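Local atomic coordinates of cytochrome P450 monooxygenase (Rhodococcus sp. ECU0066, PDB entry 6KBH), a protein that probably catalyses monooxygenation at a heme, with electrons passed along the same chain through flavin mononucleotide and a [2Fe-2S] cluster. Residues 579-584 with 603-608; 594-599 with 625-630; 654-659 with 680-685; 642-647 with 667-672. All coordinates share one frame; numbering follows the deposited sequence.

Contact 1: residues 579-584 with 603-608; sequences YVFVAG and GDYEIH
The F581 ring turns its edge to Y605: CE1 comes to 3.4 Å from Y605 CB, which lies close to the plane of the phenyl ring, and the neighbouring CD1 meets the methyl CG2 of I607. The Y579 ring also has Y605 CB near its plane, while the imidazole of H608 carries F581 O and E606 OE1 at its rim. F581 CG stands beside the backbone N (chi1 -48°), which swings the ring across the two side chains of the next strand. The pairing is parallel and in strict register, with CA atoms of V580 and E606 4.4 Å apart and the strand axes at 10°. Strands 578-584 and 605-611 are joined through helix 588-601 as a beta-alpha-beta crossover in a five-stranded parallel sheet, consistent with the NAD-binding-like domain of the ferredoxin-reductase family. That helix lies over the face bearing Y579, F581 and Y605, where V591 and V598 meet them. An alanine in place of F581 is likely to open a gap beneath V591 and to leave Y605 CB and I607 CG2 without the ring they pack on. Among the backbone bonds, E606 N reaches Y579 O over 2.8 Å and H608 N binds F581 O; those from Y579 N to D604 O (3.4 Å) and from A583 N to H608 O are weak. On the other face, V580 CG1 runs alongside E606 CB at 3.7 Å.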
loop_
_atom_site.group_PDB
_atom_site.type_symbol
_atom_site.label_atom_id
_atom_site.label_comp_id
_atom_site.label_asym_id
_atom_site.label_seq_id
_atom_site.Cartn_x
_atom_site.Cartn_y
_atom_site.Cartn_z
ATOM N N TYR A 579 -31.120 26.679 -11.681
ATOM C CA TYR A 579 -30.690 25.325 -11.955
ATOM C C TYR A 579 -31.857 24.605 -12.594
ATOM O O TYR A 579 -32.959 24.605 -12.049
ATOM C CB TYR A 579 -30.249 24.645 -10.661
ATOM C CG TYR A 579 -29.549 25.631 -9.763
ATOM C CD1 TYR A 579 -28.211 25.925 -9.956
ATOM C CD2 TYR A 579 -30.237 26.333 -8.780
ATOM C CE1 TYR A 579 -27.564 26.852 -9.173
ATOM C CE2 TYR A 579 -29.597 27.266 -7.991
ATOM C CZ TYR A 579 -28.261 27.522 -8.191
ATOM O OH TYR A 579 -27.634 28.453 -7.397
ATOM N N VAL A 580 -31.640 24.019 -13.758
ATOM C CA VAL A 580 -32.615 23.096 -14.304
ATOM C C VAL A 580 -31.922 21.752 -14.326
ATOM O O VAL A 580 -30.769 21.655 -14.758
ATOM C CB VAL A 580 -33.155 23.525 -15.678
ATOM C CG1 VAL A 580 -33.711 24.943 -15.565
ATOM C CG2 VAL A 580 -32.151 23.302 -16.834
ATOM N N PHE A 581 -32.569 20.744 -13.754
ATOM C CA PHE A 581 -31.986 19.422 -13.594
ATOM C C PHE A 581 -32.724 18.488 -14.543
ATOM O O PHE A 581 -33.952 18.500 -14.586
ATOM C CB PHE A 581 -32.132 18.931 -12.152
ATOM C CG PHE A 581 -31.710 19.931 -11.092
ATOM C CD1 PHE A 581 -32.603 20.857 -10.584
ATOM C CD2 PHE A 581 -30.414 19.919 -10.588
ATOM C CE1 PHE A 581 -32.222 21.752 -9.602
ATOM C CE2 PHE A 581 -30.016 20.815 -9.607
ATOM C CZ PHE A 581 -30.919 21.735 -9.107
ATOM N N VAL A 582 -31.993 17.711 -15.322
ATOM C CA VAL A 582 -32.591 16.657 -16.127
ATOM C C VAL A 582 -32.016 15.343 -15.625
ATOM O O VAL A 582 -30.839 15.271 -15.264
ATOM C CB VAL A 582 -32.376 16.850 -17.638
ATOM C CG1 VAL A 582 -30.927 16.817 -17.975
ATOM C CG2 VAL A 582 -33.170 15.811 -18.424
ATOM N N ALA A 583 -32.868 14.325 -15.524
ATOM C CA ALA A 583 -32.541 13.102 -14.799
ATOM C C ALA A 583 -33.175 11.918 -15.508
ATOM O O ALA A 583 -34.354 11.967 -15.875
ATOM C CB ALA A 583 -33.035 13.162 -13.346
ATOM N N GLY A 584 -32.392 10.860 -15.692
ATOM C CA GLY A 584 -32.876 9.661 -16.347
ATOM C C GLY A 584 -32.571 8.396 -15.572
ATOM O O GLY A 584 -31.412 8.128 -15.241
ATOM N N GLY A 603 -33.863 29.117 -3.968
ATOM C CA GLY A 603 -33.423 29.512 -5.297
ATOM C C GLY A 603 -34.259 28.836 -6.358
ATOM O O GLY A 603 -34.682 27.730 -6.178
ATOM N N ASP A 604 -34.479 29.479 -7.489
ATOM C CA ASP A 604 -35.314 28.905 -8.529
ATOM C C ASP A 604 -34.676 27.718 -9.189
ATOM O O ASP A 604 -33.594 27.788 -9.630
ATOM C CB ASP A 604 -35.729 30.043 -9.505
ATOM C CG ASP A 604 -36.247 29.559 -10.863
ATOM O OD1 ASP A 604 -36.504 28.381 -11.032
ATOM O OD2 ASP A 604 -36.381 30.367 -11.786
ATOM N N TYR A 605 -35.398 26.630 -9.294
ATOM C CA TYR A 605 -34.863 25.445 -9.942
ATOM C C TYR A 605 -35.991 24.702 -10.647
ATOM O O TYR A 605 -37.166 24.834 -10.296
ATOM C CB TYR A 605 -34.144 24.529 -8.941
ATOM C CG TYR A 605 -35.032 23.975 -7.850
ATOM C CD1 TYR A 605 -35.367 24.748 -6.748
ATOM C CD2 TYR A 605 -35.522 22.677 -7.915
ATOM C CE1 TYR A 605 -36.172 24.252 -5.746
ATOM C CE2 TYR A 605 -36.331 22.169 -6.913
ATOM C CZ TYR A 605 -36.651 22.963 -5.831
ATOM O OH TYR A 605 -37.454 22.473 -4.828
ATOM N N GLU A 606 -35.613 23.916 -11.656
ATOM C CA GLU A 606 -36.562 23.161 -12.463
ATOM C C GLU A 606 -35.987 21.774 -12.702
ATOM O O GLU A 606 -34.874 21.650 -13.215
ATOM C CB GLU A 606 -36.827 23.872 -13.798
ATOM C CG GLU A 606 -38.191 23.584 -14.396
ATOM C CD GLU A 606 -38.474 24.412 -15.636
ATOM O OE1 GLU A 606 -37.509 24.776 -16.342
ATOM O OE2 GLU A 606 -39.661 24.695 -15.905
ATOM N N ILE A 607 -36.724 20.726 -12.340
ATOM C CA ILE A 607 -36.190 19.370 -12.414
ATOM C C ILE A 607 -37.062 18.533 -13.341
ATOM O O ILE A 607 -38.295 18.560 -13.248
ATOM C CB ILE A 607 -36.052 18.728 -11.020
ATOM C CG1 ILE A 607 -37.370 18.229 -10.460
ATOM C CG2 ILE A 607 -35.585 19.738 -10.026
ATOM C CD1 ILE A 607 -37.158 17.599 -9.112
ATOM N N HIS A 608 -36.410 17.817 -14.254
ATOM C CA HIS A 608 -37.064 17.052 -15.304
ATOM C C HIS A 608 -36.555 15.618 -15.191
ATOM O O HIS A 608 -35.350 15.377 -15.324
ATOM C CB HIS A 608 -36.759 17.651 -16.688
ATOM C CG HIS A 608 -37.406 18.973 -16.940
ATOM N ND1 HIS A 608 -38.613 19.099 -17.594
ATOM C CD2 HIS A 608 -37.004 20.232 -16.654
ATOM C CE1 HIS A 608 -38.941 20.376 -17.688
ATOM N NE2 HIS A 608 -37.980 21.086 -17.124
#

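Contact 2: residues 594-599 with 625-630; sequences MADQVK and RDHGES
H627 is enclosed on several sides by helix 588-601 and its own chain. The methyl of A595 sits over one face of the imidazole, CB lying 4.1 Å from the ring centroid and 15° off the normal, while D626 CB flanks the opposite face. K599 CB touches CE1 of H627 at the rim, 3.8 Å away. At another point of the same rim, H627 NE2 donates to D596 OD1 over 2.5 Å, with the oxygen in the ring plane and the carboxylate turned only 25° from it. The H627 ring also meets that of Y605 nearly at a right angle. This is the close-packed part. The outer part is sparser: K599, exposed, reaches D626 with an extended chain beyond CG, its NZ forming a salt bridge to D626 OD1, and R625 NE pairs with D626 OD2; both separations are very short in the model, so their exact lengths are doubtful. D626 is the first residue to leave helix 620-625, and H627 follows with positive phi (63°), a turn that brings its ring back against helix 588-601. D596 OD2 has a second partner in R622. An imidazole N-H on one oxygen and an arginine on the other would probably stabilise the D596 carboxylate as an anion and fix the orientation of the imidazole through NE2.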
loop_
_atom_site.group_PDB
_atom_site.type_symbol
_atom_site.label_atom_id
_atom_site.label_comp_id
_atom_site.label_asym_id
_atom_site.label_seq_id
_atom_site.Cartn_x
_atom_site.Cartn_y
_atom_site.Cartn_z
ATOM N N MET A 594 -29.128 17.530 -4.942
ATOM C CA MET A 594 -28.879 18.882 -5.431
ATOM C C MET A 594 -30.161 19.702 -5.451
ATOM O O MET A 594 -30.136 20.911 -5.193
ATOM C CB MET A 594 -28.249 18.833 -6.822
ATOM C CG MET A 594 -27.059 17.902 -6.925
ATOM S SD MET A 594 -26.492 17.675 -8.616
ATOM C CE MET A 594 -25.436 19.106 -8.817
ATOM N N ALA A 595 -31.290 19.062 -5.763
ATOM C CA ALA A 595 -32.574 19.745 -5.665
ATOM C C ALA A 595 -32.848 20.191 -4.235
ATOM O O ALA A 595 -33.430 21.258 -4.008
ATOM C CB ALA A 595 -33.692 18.834 -6.169
ATOM N N ASP A 596 -32.423 19.391 -3.254
ATOM C CA ASP A 596 -32.691 19.727 -1.859
ATOM C C ASP A 596 -31.830 20.893 -1.387
ATOM O O ASP A 596 -32.324 21.774 -0.669
ATOM C CB ASP A 596 -32.480 18.500 -0.974
ATOM C CG ASP A 596 -33.586 17.473 -1.131
ATOM O OD1 ASP A 596 -34.646 17.823 -1.690
ATOM O OD2 ASP A 596 -33.400 16.323 -0.684
ATOM N N GLN A 597 -30.542 20.915 -1.760
ATOM C CA GLN A 597 -29.700 22.067 -1.435
ATOM C C GLN A 597 -30.345 23.364 -1.903
ATOM O O GLN A 597 -30.374 24.358 -1.169
ATOM C CB GLN A 597 -28.306 21.939 -2.063
ATOM C CG GLN A 597 -27.536 20.669 -1.778
ATOM C CD GLN A 597 -26.092 20.951 -1.370
ATOM O OE1 GLN A 597 -25.819 21.310 -0.225
ATOM N NE2 GLN A 597 -25.175 20.851 -2.322
ATOM N N VAL A 598 -30.881 23.364 -3.124
ATOM C CA VAL A 598 -31.390 24.593 -3.716
ATOM C C VAL A 598 -32.707 25.012 -3.075
ATOM O O VAL A 598 -32.997 26.208 -2.976
ATOM C CB VAL A 598 -31.530 24.429 -5.237
ATOM C CG1 VAL A 598 -32.076 25.696 -5.864
ATOM C CG2 VAL A 598 -30.186 24.073 -5.852
ATOM N N LYS A 599 -33.525 24.059 -2.628
ATOM C CA LYS A 599 -34.730 24.449 -1.904
ATOM C C LYS A 599 -34.380 25.078 -0.564
ATOM O O LYS A 599 -35.117 25.942 -0.077
ATOM C CB LYS A 599 -35.669 23.250 -1.736
ATOM C CG LYS A 599 -35.589 22.487 -0.420
ATOM C CD LYS A 599 -36.954 21.874 -0.125
ATOM C CE LYS A 599 -36.958 21.006 1.119
ATOM N NZ LYS A 599 -38.335 20.515 1.392
ATOM N N ARG A 625 -43.860 14.912 -2.616
ATOM C CA ARG A 625 -44.012 15.595 -1.335
ATOM C C ARG A 625 -43.197 16.879 -1.285
ATOM O O ARG A 625 -43.620 17.857 -0.655
ATOM C CB ARG A 625 -43.605 14.642 -0.211
ATOM C CG ARG A 625 -43.263 15.286 1.121
ATOM C CD ARG A 625 -42.005 14.651 1.716
ATOM N NE ARG A 625 -40.780 15.228 1.170
ATOM C CZ ARG A 625 -39.565 14.720 1.353
ATOM N NH1 ARG A 625 -39.399 13.618 2.071
ATOM N NH2 ARG A 625 -38.512 15.325 0.819
ATOM N N ASP A 626 -42.039 16.897 -1.942
ATOM C CA ASP A 626 -41.191 18.073 -2.037
ATOM C C ASP A 626 -40.790 18.261 -3.490
ATOM O O ASP A 626 -40.647 17.288 -4.233
ATOM C CB ASP A 626 -39.942 17.939 -1.156
ATOM C CG ASP A 626 -40.180 18.398 0.267
ATOM O OD1 ASP A 626 -40.459 19.598 0.470
ATOM O OD2 ASP A 626 -40.098 17.556 1.181
ATOM N N HIS A 627 -40.618 19.519 -3.895
ATOM C CA HIS A 627 -40.342 19.898 -5.279
ATOM C C HIS A 627 -41.489 19.535 -6.215
ATOM O O HIS A 627 -41.314 19.567 -7.440
ATOM C CB HIS A 627 -39.041 19.270 -5.803
ATOM C CG HIS A 627 -37.948 19.193 -4.780
ATOM N ND1 HIS A 627 -37.355 20.312 -4.238
ATOM C CD2 HIS A 627 -37.348 18.129 -4.194
ATOM C CE1 HIS A 627 -36.433 19.943 -3.367
ATOM N NE2 HIS A 627 -36.409 18.624 -3.320
ATOM N N GLY A 628 -42.660 19.182 -5.672
ATOM C CA GLY A 628 -43.772 18.773 -6.516
ATOM C C GLY A 628 -44.296 19.902 -7.381
ATOM O O GLY A 628 -44.650 19.692 -8.546
ATOM N N GLU A 629 -44.366 21.110 -6.820
ATOM C CA GLU A 629 -44.654 22.293 -7.622
ATOM C C GLU A 629 -43.645 22.460 -8.753
ATOM O O GLU A 629 -43.955 23.084 -9.775
ATOM C CB GLU A 629 -44.663 23.534 -6.724
ATOM C CG GLU A 629 -43.543 23.548 -5.686
ATOM C CD GLU A 629 -43.968 22.950 -4.357
ATOM O OE1 GLU A 629 -45.089 22.407 -4.282
ATOM O OE2 GLU A 629 -43.176 23.006 -3.392
ATOM N N SER A 630 -42.443 21.896 -8.598
ATOM C CA SER A 630 -41.327 22.147 -9.503
ATOM C C SER A 630 -40.912 20.955 -10.360
ATOM O O SER A 630 -40.077 21.129 -11.251
ATOM C CB SER A 630 -40.101 22.622 -8.711
ATOM O OG SER A 630 -40.382 23.771 -7.932
#

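Contact 3: residues 654-659 with 680-685; sequences GTQVYS and TLHVEH. With FMN (flavin mononucleotide), chain B.
V657 O accepts H682 N over 2.8 Å, and L681 CA adds a C-H...O contact to the same oxygen at 3.3 Å. The ladder continues with V657 N to T680 O, S659 N to H682 O at 2.9 Å and E684 N to S659 O. Above it, the rings of Y658 and H682 form an offset stack, centroids 4.3 Å apart and planes at 15°: H682 ND1 lies over the tyrosine rim and Y658 CE2 over the imidazole rim. Both rings stand beside their backbone N (chi1 -51° and -48°), which makes them rise side by side from paired residues. Strands 655-661 and 681-685 are the last two of the parallel sheet, linked by helix 663-672 in a beta-alpha-beta crossover; L666 of that helix meets S659 and V683 on the face away from the rings. Y658 OH is hydrogen-bonded to D573 N, and its bond to Q656 OE1 is weak. With a leucine at Y658, the H682 ring would probably lose its stacking partner and D573 N its acceptor. Farther along 680-685, E684, an FMN-binding residue, brings OE2 to 3.1 Å from FMN O4.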
loop_
_atom_site.group_PDB
_atom_site.type_symbol
_atom_site.label_atom_id
_atom_site.label_comp_id
_atom_site.label_asym_id
_atom_site.label_seq_id
_atom_site.Cartn_x
_atom_site.Cartn_y
_atom_site.Cartn_z
ATOM N N GLY A 654 -27.967 33.350 -17.108
ATOM C CA GLY A 654 -27.716 32.835 -15.772
ATOM C C GLY A 654 -27.918 31.343 -15.590
ATOM O O GLY A 654 -27.290 30.741 -14.713
ATOM N N THR A 655 -28.782 30.727 -16.399
ATOM C CA THR A 655 -29.171 29.339 -16.168
ATOM C C THR A 655 -27.979 28.390 -16.271
ATOM O O THR A 655 -27.158 28.484 -17.189
ATOM C CB THR A 655 -30.250 28.908 -17.165
ATOM O OG1 THR A 655 -31.418 29.724 -17.003
ATOM C CG2 THR A 655 -30.628 27.447 -16.948
ATOM N N GLN A 656 -27.890 27.478 -15.300
ATOM C CA GLN A 656 -27.028 26.307 -15.335
ATOM C C GLN A 656 -27.872 25.041 -15.391
ATOM O O GLN A 656 -29.058 25.040 -15.044
ATOM C CB GLN A 656 -26.100 26.250 -14.112
ATOM C CG GLN A 656 -24.841 27.087 -14.218
ATOM C CD GLN A 656 -23.891 26.830 -13.065
ATOM O OE1 GLN A 656 -24.222 26.106 -12.125
ATOM N NE2 GLN A 656 -22.704 27.420 -13.130
ATOM N N VAL A 657 -27.244 23.953 -15.848
ATOM C CA VAL A 657 -27.906 22.652 -15.960
ATOM C C VAL A 657 -26.952 21.564 -15.465
ATOM O O VAL A 657 -25.898 21.333 -16.076
ATOM C CB VAL A 657 -28.329 22.334 -17.414
ATOM C CG1 VAL A 657 -29.162 21.038 -17.459
ATOM C CG2 VAL A 657 -29.026 23.491 -18.138
ATOM N N TYR A 658 -27.323 20.884 -14.383
ATOM C CA TYR A 658 -26.658 19.647 -14.003
ATOM C C TYR A 658 -27.550 18.467 -14.349
ATOM O O TYR A 658 -28.782 18.564 -14.290
ATOM C CB TYR A 658 -26.293 19.603 -12.518
ATOM C CG TYR A 658 -25.544 20.811 -12.039
ATOM C CD1 TYR A 658 -26.195 22.011 -11.816
ATOM C CD2 TYR A 658 -24.186 20.749 -11.807
ATOM C CE1 TYR A 658 -25.521 23.110 -11.381
ATOM C CE2 TYR A 658 -23.493 21.850 -11.374
ATOM C CZ TYR A 658 -24.172 23.031 -11.160
ATOM O OH TYR A 658 -23.510 24.152 -10.721
ATOM N N SER A 659 -26.919 17.350 -14.716
ATOM C CA SER A 659 -27.683 16.244 -15.257
ATOM C C SER A 659 -26.940 14.934 -15.085
ATOM O O SER A 659 -25.710 14.898 -15.016
ATOM C CB SER A 659 -27.982 16.472 -16.732
ATOM O OG SER A 659 -26.798 16.395 -17.518
ATOM N N THR A 680 -21.943 25.925 -18.803
ATOM C CA THR A 680 -23.359 25.824 -18.463
ATOM C C THR A 680 -23.749 24.424 -18.006
ATOM O O THR A 680 -24.467 24.273 -17.012
ATOM C CB THR A 680 -24.212 26.227 -19.667
ATOM O OG1 THR A 680 -23.659 25.647 -20.858
ATOM C CG2 THR A 680 -24.250 27.737 -19.813
ATOM N N LEU A 681 -23.304 23.392 -18.717
ATOM C CA LEU A 681 -23.760 22.029 -18.481
ATOM C C LEU A 681 -22.755 21.269 -17.628
ATOM O O LEU A 681 -21.548 21.325 -17.884
ATOM C CB LEU A 681 -23.978 21.286 -19.801
ATOM C CG LEU A 681 -24.144 19.771 -19.643
ATOM C CD1 LEU A 681 -25.428 19.447 -18.890
ATOM C CD2 LEU A 681 -24.102 19.059 -20.984
ATOM N N HIS A 682 -23.255 20.554 -16.625
ATOM C CA HIS A 682 -22.438 19.642 -15.841
ATOM C C HIS A 682 -23.112 18.281 -15.815
ATOM O O HIS A 682 -24.334 18.184 -15.677
ATOM C CB HIS A 682 -22.222 20.151 -14.420
ATOM C CG HIS A 682 -21.805 21.585 -14.353
ATOM N ND1 HIS A 682 -22.703 22.626 -14.456
ATOM C CD2 HIS A 682 -20.586 22.153 -14.194
ATOM C CE1 HIS A 682 -22.054 23.773 -14.364
ATOM N NE2 HIS A 682 -20.769 23.514 -14.205
ATOM N N VAL A 683 -22.312 17.236 -15.958
ATOM C CA VAL A 683 -22.803 15.872 -16.053
ATOM C C VAL A 683 -22.016 15.003 -15.088
ATOM O O VAL A 683 -20.859 15.289 -14.768
ATOM C CB VAL A 683 -22.680 15.315 -17.488
ATOM C CG1 VAL A 683 -23.831 15.806 -18.343
ATOM C CG2 VAL A 683 -21.352 15.731 -18.083
ATOM N N GLU A 684 -22.657 13.943 -14.611
ATOM C CA GLU A 684 -21.977 12.876 -13.893
ATOM C C GLU A 684 -22.294 11.557 -14.585
ATOM O O GLU A 684 -23.467 11.198 -14.752
ATOM C CB GLU A 684 -22.394 12.820 -12.417
ATOM C CG GLU A 684 -22.048 11.503 -11.730
ATOM C CD GLU A 684 -21.650 11.672 -10.271
ATOM O OE1 GLU A 684 -20.534 12.170 -10.004
ATOM O OE2 GLU A 684 -22.446 11.287 -9.389
ATOM N N HIS A 685 -21.252 10.846 -14.994
ATOM C CA HIS A 685 -21.408 9.565 -15.660
ATOM C C HIS A 685 -21.419 8.439 -14.635
ATOM O O HIS A 685 -20.643 8.447 -13.672
ATOM C CB HIS A 685 -20.275 9.340 -16.663
ATOM C CG HIS A 685 -20.098 10.455 -17.644
ATOM N ND1 HIS A 685 -20.828 10.542 -18.811
ATOM C CD2 HIS A 685 -19.266 11.524 -17.640
ATOM C CE1 HIS A 685 -20.455 11.618 -19.481
ATOM N NE2 HIS A 685 -19.509 12.230 -18.793
HETATM N N1 FMN B . -20.894 5.251 -10.810
HETATM C C2 FMN B . -19.980 6.225 -10.689
HETATM O O2 FMN B . -18.881 6.119 -11.324
HETATM N N3 FMN B . -20.179 7.304 -9.921
HETATM C C4 FMN B . -21.340 7.420 -9.246
HETATM O O4 FMN B . -21.568 8.502 -8.463
HETATM C C4A FMN B . -22.310 6.424 -9.355
HETATM N N5 FMN B . -23.462 6.553 -8.677
HETATM C C5A FMN B . -24.382 5.588 -8.787
HETATM C C6 FMN B . -25.558 5.749 -8.077
HETATM C C7 FMN B . -26.540 4.790 -8.154
HETATM C C7M FMN B . -27.799 5.096 -7.305
HETATM C C8 FMN B . -26.368 3.650 -8.949
HETATM C C8M FMN B . -27.419 2.564 -9.060
HETATM C C9 FMN B . -25.191 3.497 -9.674
HETATM C C9A FMN B . -24.180 4.459 -9.588
HETATM N N10 FMN B . -23.022 4.337 -10.275
HETATM C C10 FMN B . -22.079 5.313 -10.160
HETATM C "C1'" FMN B . -22.728 3.141 -11.125
HETATM C "C2'" FMN B . -22.138 2.005 -10.328
HETATM O "O2'" FMN B . -20.879 2.255 -9.855
HETATM C "C3'" FMN B . -22.100 0.735 -11.139
HETATM O "O3'" FMN B . -21.408 0.858 -12.354
HETATM C "C4'" FMN B . -23.524 0.193 -11.388
HETATM O "O4'" FMN B . -24.424 0.148 -10.346
HETATM C "C5'" FMN B . -23.494 -1.295 -11.851
HETATM O "O5'" FMN B . -22.564 -2.182 -11.181
HETATM P P FMN B . -22.230 -3.559 -11.856
HETATM O O1P FMN B . -20.890 -4.055 -11.376
HETATM O O2P FMN B . -23.255 -4.591 -11.507
HETATM O O3P FMN B . -22.216 -3.344 -13.338
#

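Contact 4: residues 642-647 with 667-672; sequences MDLPSL and SALSEA
L644 and L669 cross at about a right angle, and each branch of L644 has its own target on the longer helix. CD1 presses on the backbone of L669, 3.6 Å from its CA, and lies 3.8 Å from its CB; CD2 meets L669 CD1 at 3.9 Å. With CG of L644 anti to its carbonyl carbon (chi1 -57°), both methyls reach L669. Nearer the backbone, the A672 methyl faces L644 CB at 3.8 Å and lies 4.3 Å from P645 N. The small A672 side chain is consistent with the close backbone approach, P645 CA and A672 CA being 5.5 Å apart. The contact thus sets the short helix 644-647 beside the C-terminal part of helix 663-672, and both leucines also touch V582 of the central strand 578-584. No hydrogen bond or salt bridge spans the segments, so the union rests on apolar shape and burial, centred on L644, which packs against A672 and L669, with exposed P645 and A668 at the margin.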
loop_
_atom_site.group_PDB
_atom_site.type_symbol
_atom_site.label_atom_id
_atom_site.label_comp_id
_atom_site.label_asym_id
_atom_site.label_seq_id
_atom_site.Cartn_x
_atom_site.Cartn_y
_atom_site.Cartn_z
ATOM N N MET A 642 -39.221 13.181 -23.021
ATOM C CA MET A 642 -38.483 14.417 -22.853
ATOM C C MET A 642 -37.734 14.779 -24.120
ATOM O O MET A 642 -36.663 14.231 -24.412
ATOM C CB MET A 642 -37.529 14.276 -21.688
ATOM C CG MET A 642 -38.292 14.538 -20.504
ATOM S SD MET A 642 -38.924 16.152 -20.905
ATOM C CE MET A 642 -37.675 17.010 -20.054
ATOM N N ASP A 643 -38.242 15.767 -24.819
ATOM C CA ASP A 643 -37.559 16.275 -25.994
ATOM C C ASP A 643 -36.718 17.469 -25.561
ATOM O O ASP A 643 -37.223 18.584 -25.405
ATOM C CB ASP A 643 -38.566 16.618 -27.080
ATOM C CG ASP A 643 -39.313 15.390 -27.568
ATOM O OD1 ASP A 643 -39.065 14.288 -27.029
ATOM O OD2 ASP A 643 -40.144 15.527 -28.489
ATOM N N LEU A 644 -35.427 17.214 -25.368
ATOM C CA LEU A 644 -34.491 18.277 -25.017
ATOM C C LEU A 644 -34.436 19.416 -26.029
ATOM O O LEU A 644 -34.268 20.568 -25.593
ATOM C CB LEU A 644 -33.098 17.671 -24.811
ATOM C CG LEU A 644 -33.071 16.579 -23.740
ATOM C CD1 LEU A 644 -31.894 15.637 -23.932
ATOM C CD2 LEU A 644 -33.046 17.197 -22.354
ATOM N N PRO A 645 -34.535 19.191 -27.352
ATOM C CA PRO A 645 -34.492 20.334 -28.284
ATOM C C PRO A 645 -35.432 21.470 -27.913
ATOM O O PRO A 645 -35.028 22.639 -27.943
ATOM C CB PRO A 645 -34.872 19.691 -29.622
ATOM C CG PRO A 645 -34.362 18.311 -29.517
ATOM C CD PRO A 645 -34.571 17.909 -28.086
ATOM N N SER A 646 -36.676 21.154 -27.550
ATOM C CA SER A 646 -37.620 22.193 -27.151
ATOM C C SER A 646 -37.149 22.916 -25.894
ATOM O O SER A 646 -37.115 24.153 -25.850
ATOM C CB SER A 646 -39.003 21.583 -26.927
ATOM O OG SER A 646 -39.273 20.572 -27.881
ATOM N N LEU A 647 -36.779 22.155 -24.859
ATOM C CA LEU A 647 -36.481 22.740 -23.553
ATOM C C LEU A 647 -35.348 23.752 -23.633
ATOM O O LEU A 647 -35.439 24.851 -23.073
ATOM C CB LEU A 647 -36.121 21.638 -22.561
ATOM C CG LEU A 647 -37.196 20.937 -21.746
ATOM C CD1 LEU A 647 -36.494 19.883 -20.964
ATOM C CD2 LEU A 647 -37.876 21.911 -20.817
ATOM N N SER A 667 -25.398 12.206 -23.689
ATOM C CA SER A 667 -24.865 12.552 -25.002
ATOM C C SER A 667 -25.826 13.465 -25.755
ATOM O O SER A 667 -25.457 14.566 -26.181
ATOM C CB SER A 667 -24.595 11.280 -25.812
ATOM O OG SER A 667 -23.844 10.343 -25.064
ATOM N N ALA A 668 -27.074 13.019 -25.920
ATOM C CA ALA A 668 -28.057 13.809 -26.657
ATOM C C ALA A 668 -28.274 15.171 -26.011
ATOM O O ALA A 668 -28.460 16.173 -26.711
ATOM C CB ALA A 668 -29.382 13.052 -26.759
ATOM N N LEU A 669 -28.263 15.229 -24.679
ATOM C CA LEU A 669 -28.387 16.519 -24.011
ATOM C C LEU A 669 -27.226 17.430 -24.381
ATOM O O LEU A 669 -27.435 18.576 -24.793
ATOM C CB LEU A 669 -28.454 16.335 -22.500
ATOM C CG LEU A 669 -28.350 17.638 -21.713
ATOM C CD1 LEU A 669 -29.435 18.638 -22.120
ATOM C CD2 LEU A 669 -28.392 17.349 -20.236
ATOM N N SER A 670 -25.991 16.927 -24.254
ATOM C CA SER A 670 -24.817 17.698 -24.649
ATOM C C SER A 670 -24.966 18.277 -26.050
ATOM O O SER A 670 -24.448 19.362 -26.332
ATOM C CB SER A 670 -23.561 16.828 -24.564
ATOM O OG SER A 670 -22.414 17.521 -25.030
ATOM N N GLU A 671 -25.682 17.583 -26.936
ATOM C CA GLU A 671 -25.965 18.139 -28.256
ATOM C C GLU A 671 -26.944 19.303 -28.155
ATOM O O GLU A 671 -26.740 20.359 -28.769
ATOM C CB GLU A 671 -26.524 17.055 -29.173
ATOM C CG GLU A 671 -25.785 15.721 -29.135
ATOM C CD GLU A 671 -24.411 15.750 -29.790
ATOM O OE1 GLU A 671 -23.721 16.795 -29.753
ATOM O OE2 GLU A 671 -24.028 14.706 -30.361
ATOM N N ALA A 672 -28.024 19.123 -27.385
ATOM C CA ALA A 672 -29.054 20.154 -27.303
ATOM C C ALA A 672 -28.549 21.410 -26.607
ATOM O O ALA A 672 -29.007 22.511 -26.925
ATOM C CB ALA A 672 -30.287 19.609 -26.590
#

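From the N terminus, strand 578-584 leads through helix 588-601 to strand 605-611, and contact 1 closes this loop. Contact 2 starts on that same helix and ends in the turn before strand 631-635, so its loop crosses the first. Further on, contact 4 opens at helix 644-647 and closes at 667-672, crossing contact 3, which runs from 654-659 to 680-685. The two crossed pairs follow one another in series. They are tied at the sheet centre, where V580 N lies 3.1 Å from Q656 O, a probable hydrogen bond. Contacts 2 and 4, about 22 Å apart between centres, flank opposite faces: V598 packs on F581, L669 on V582.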